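Local coordinates for protein oxidoreductase, Gfo/Idh/MocA family (Vibrio cholerae, PDB 1XEA) that probably acts as a nucleotide-dependent oxidoreductase of the Gfo/Idh/MocA family, using NAD(P) held by an N-terminal Rossmann-fold domain, at residues Val31-Asn36 with Arg57-Tyr62. Sequence-based numbering, arbitrary orientation.
Sequences VLCTRN and RDVLQY
Val31 lays its CG1 methyl over one face of the Tyr62 ring, a CH-pi contact in the N-terminal Rossmann fold between strand 28-33, outermost in the parallel sheet of this chain, and the segment 57-62 that precedes strand 66-69. CG1 of Val31 sits 4.3 Å from the Tyr62 ring centroid, 23° off the ring normal and displaced toward the rim, so that CD1 of Tyr62 is the nearest ring atom. With CG1 anti to the backbone N (chi1 -176°), this branch of Val31 is the one that reaches the tyrosine. The hydroxyl of Tyr62 makes a weak hydrogen bond to the carbonyl of Thr52.

Two residues along the strand, Cys33 also faces segment 57-62, while the intervening Leu32 points away and packs on Leu40 and Ala44 of helix 37-46. Tyr62 and Val59, three residues apart, thus meet Val31 and Cys33 respectively, in two separate apolar contacts; Ala6 of strand 3-8 touches both Val31 and Val59. At Val59, the CG2 methyl fits against both CB and SG of Cys33, with the CG2–SG distance 4.0 Å.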
ATOM      1  N   VAL A  31      41.934  12.471  -6.479  1.00 57.88           N
ATOM      2  CA  VAL A  31      42.657  13.727  -6.510  1.00 56.82           C
ATOM      3  C   VAL A  31      41.616  14.837  -6.449  1.00 55.49           C
ATOM      4  O   VAL A  31      41.061  15.233  -7.469  1.00 55.38           O
ATOM      5  CB  VAL A  31      43.507  13.859  -7.805  1.00 57.40           C
ATOM      6  CG1 VAL A  31      44.314  15.138  -7.756  1.00 58.35           C
ATOM      7  CG2 VAL A  31      44.442  12.658  -7.954  1.00 55.67           C
ATOM      8  N   LEU A  32      41.336  15.326  -5.248  1.00 55.68           N
ATOM      9  CA  LEU A  32      40.344  16.376  -5.097  1.00 56.13           C
ATOM     10  C   LEU A  32      40.807  17.715  -5.650  1.00 57.37           C
ATOM     11  O   LEU A  32      41.986  18.073  -5.577  1.00 57.04           O
ATOM     12  CB  LEU A  32      39.937  16.530  -3.629  1.00 54.12           C
ATOM     13  CG  LEU A  32      39.271  15.297  -3.005  1.00 53.23           C
ATOM     14  CD1 LEU A  32      38.774  15.650  -1.619  1.00 52.60           C
ATOM     15  CD2 LEU A  32      38.111  14.817  -3.871  1.00 53.64           C
ATOM     16  N   CYS A  33      39.858  18.447  -6.217  1.00 58.62           N
ATOM     17  CA  CYS A  33      40.139  19.748  -6.793  1.00 59.26           C
ATOM     18  C   CYS A  33      38.905  20.628  -6.809  1.00 60.04           C
ATOM     19  O   CYS A  33      37.846  20.227  -7.291  1.00 59.44           O
ATOM     20  CB  CYS A  33      40.642  19.593  -8.217  1.00 60.00           C
ATOM     21  SG  CYS A  33      40.719  21.158  -9.084  1.00 58.98           S
ATOM     22  N   THR A  34      39.051  21.841  -6.297  1.00 61.62           N
ATOM     23  CA  THR A  34      37.935  22.764  -6.272  1.00 64.38           C
ATOM     24  C   THR A  34      38.432  24.169  -5.962  1.00 66.17           C
ATOM     25  O   THR A  34      39.497  24.340  -5.365  1.00 66.31           O
ATOM     26  CB  THR A  34      36.871  22.300  -5.237  1.00 63.97           C
ATOM     27  OG1 THR A  34      35.723  23.156  -5.293  1.00 64.05           O
ATOM     28  CG2 THR A  34      37.446  22.304  -3.837  1.00 63.64           C
ATOM     29  N   ARG A  35      37.670  25.171  -6.395  1.00 69.43           N
ATOM     30  CA  ARG A  35      38.030  26.572  -6.174  1.00 71.97           C
ATOM     31  C   ARG A  35      38.286  26.864  -4.699  1.00 71.59           C
ATOM     32  O   ARG A  35      39.417  27.152  -4.309  1.00 71.51           O
ATOM     33  CB  ARG A  35      36.919  27.497  -6.702  1.00 74.93           C
ATOM     34  CG  ARG A  35      36.977  27.793  -8.198  1.00 78.94           C
ATOM     35  CD  ARG A  35      38.180  28.667  -8.557  1.00 83.25           C
ATOM     36  NE  ARG A  35      38.310  28.869 -10.004  1.00 87.78           N
ATOM     37  CZ  ARG A  35      39.231  28.288 -10.776  1.00 90.13           C
ATOM     38  NH1 ARG A  35      40.122  27.460 -10.245  1.00 91.43           N
ATOM     39  NH2 ARG A  35      39.252  28.525 -12.085  1.00 90.43           N
ATOM     40  N   ASN A  36      37.235  26.775  -3.886  1.00 71.65           N
ATOM     41  CA  ASN A  36      37.330  27.042  -2.448  1.00 71.46           C
ATOM     42  C   ASN A  36      38.325  26.120  -1.732  1.00 72.39           C
ATOM     43  O   ASN A  36      38.124  24.906  -1.674  1.00 72.66           O
ATOM     44  CB  ASN A  36      35.955  26.901  -1.798  1.00 69.76           C
ATOM     45  CG  ASN A  36      35.943  27.398  -0.373  1.00 68.29           C
ATOM     46  OD1 ASN A  36      36.955  27.342   0.327  1.00 66.22           O
ATOM     47  ND2 ASN A  36      34.792  27.885   0.069  1.00 68.34           N
ATOM     48  N   ARG A  57      44.185  22.948 -13.475  1.00 72.20           N
ATOM     49  CA  ARG A  57      45.331  22.682 -14.340  1.00 71.98           C
ATOM     50  C   ARG A  57      46.371  21.822 -13.641  1.00 72.61           C
ATOM     51  O   ARG A  57      46.927  20.896 -14.239  1.00 72.99           O
ATOM     52  CB  ARG A  57      45.955  23.997 -14.798  1.00 71.14           C
ATOM     53  CG  ARG A  57      45.010  24.831 -15.628  1.00 71.44           C
ATOM     54  CD  ARG A  57      45.267  26.315 -15.420  1.00 71.63           C
ATOM     55  NE  ARG A  57      44.065  27.098 -15.681  1.00 71.14           N
ATOM     56  CZ  ARG A  57      43.934  28.387 -15.391  1.00 71.69           C
ATOM     57  NH1 ARG A  57      44.940  29.040 -14.826  1.00 70.75           N
ATOM     58  NH2 ARG A  57      42.793  29.019 -15.661  1.00 71.19           N
ATOM     59  N   ASP A  58      46.616  22.119 -12.369  1.00 72.68           N
ATOM     60  CA  ASP A  58      47.595  21.376 -11.583  1.00 72.79           C
ATOM     61  C   ASP A  58      47.240  19.900 -11.530  1.00 72.64           C
ATOM     62  O   ASP A  58      48.077  19.054 -11.214  1.00 73.51           O
ATOM     63  CB  ASP A  58      47.664  21.933 -10.160  1.00 73.45           C
ATOM     64  CG  ASP A  58      48.065  23.394 -10.125  1.00 75.22           C
ATOM     65  OD1 ASP A  58      49.205  23.712 -10.530  1.00 76.00           O
ATOM     66  OD2 ASP A  58      47.238  24.225  -9.689  1.00 76.55           O
ATOM     67  N   VAL A  59      45.987  19.602 -11.842  1.00 72.52           N
ATOM     68  CA  VAL A  59      45.497  18.236 -11.832  1.00 72.53           C
ATOM     69  C   VAL A  59      46.350  17.307 -12.698  1.00 72.15           C
ATOM     70  O   VAL A  59      46.536  16.140 -12.365  1.00 72.97           O
ATOM     71  CB  VAL A  59      44.024  18.191 -12.310  1.00 72.44           C
ATOM     72  CG1 VAL A  59      43.562  16.756 -12.478  1.00 72.24           C
ATOM     73  CG2 VAL A  59      43.135  18.916 -11.304  1.00 71.40           C
ATOM     74  N   LEU A  60      46.869  17.820 -13.805  1.00 71.32           N
ATOM     75  CA  LEU A  60      47.685  17.000 -14.689  1.00 71.05           C
ATOM     76  C   LEU A  60      48.971  16.526 -14.032  1.00 70.17           C
ATOM     77  O   LEU A  60      49.538  15.505 -14.424  1.00 69.28           O
ATOM     78  CB  LEU A  60      48.030  17.787 -15.941  1.00 72.52           C
ATOM     79  CG  LEU A  60      46.814  18.192 -16.758  1.00 74.25           C
ATOM     80  CD1 LEU A  60      47.276  19.121 -17.864  1.00 75.13           C
ATOM     81  CD2 LEU A  60      46.120  16.947 -17.332  1.00 73.81           C
ATOM     82  N   GLN A  61      49.426  17.279 -13.037  1.00 69.46           N
ATOM     83  CA  GLN A  61      50.661  16.965 -12.320  1.00 68.50           C
ATOM     84  C   GLN A  61      50.738  15.550 -11.744  1.00 66.59           C
ATOM     85  O   GLN A  61      51.779  14.891 -11.823  1.00 66.85           O
ATOM     86  CB  GLN A  61      50.885  17.992 -11.202  1.00 69.31           C
ATOM     87  CG  GLN A  61      51.078  19.413 -11.734  1.00 73.20           C
ATOM     88  CD  GLN A  61      51.512  20.403 -10.668  1.00 75.35           C
ATOM     89  OE1 GLN A  61      52.546  20.222 -10.024  1.00 76.74           O
ATOM     90  NE2 GLN A  61      50.728  21.465 -10.484  1.00 75.44           N
ATOM     91  N   TYR A  62      49.629  15.088 -11.180  1.00 63.81           N
ATOM     92  CA  TYR A  62      49.553  13.768 -10.569  1.00 60.56           C
ATOM     93  C   TYR A  62      49.374  12.627 -11.576  1.00 59.80           C
ATOM     94  O   TYR A  62      49.291  11.454 -11.199  1.00 58.35           O
ATOM     95  CB  TYR A  62      48.413  13.762  -9.555  1.00 59.09           C
ATOM     96  CG  TYR A  62      48.445  14.944  -8.616  1.00 56.70           C
ATOM     97  CD1 TYR A  62      47.919  16.177  -8.992  1.00 56.13           C
ATOM     98  CD2 TYR A  62      49.017  14.836  -7.352  1.00 56.72           C
ATOM     99  CE1 TYR A  62      47.963  17.274  -8.126  1.00 55.77           C
ATOM    100  CE2 TYR A  62      49.068  15.924  -6.478  1.00 55.54           C
ATOM    101  CZ  TYR A  62      48.540  17.139  -6.865  1.00 54.44           C
ATOM    102  OH  TYR A  62      48.578  18.203  -5.987  1.00 51.11           O
TER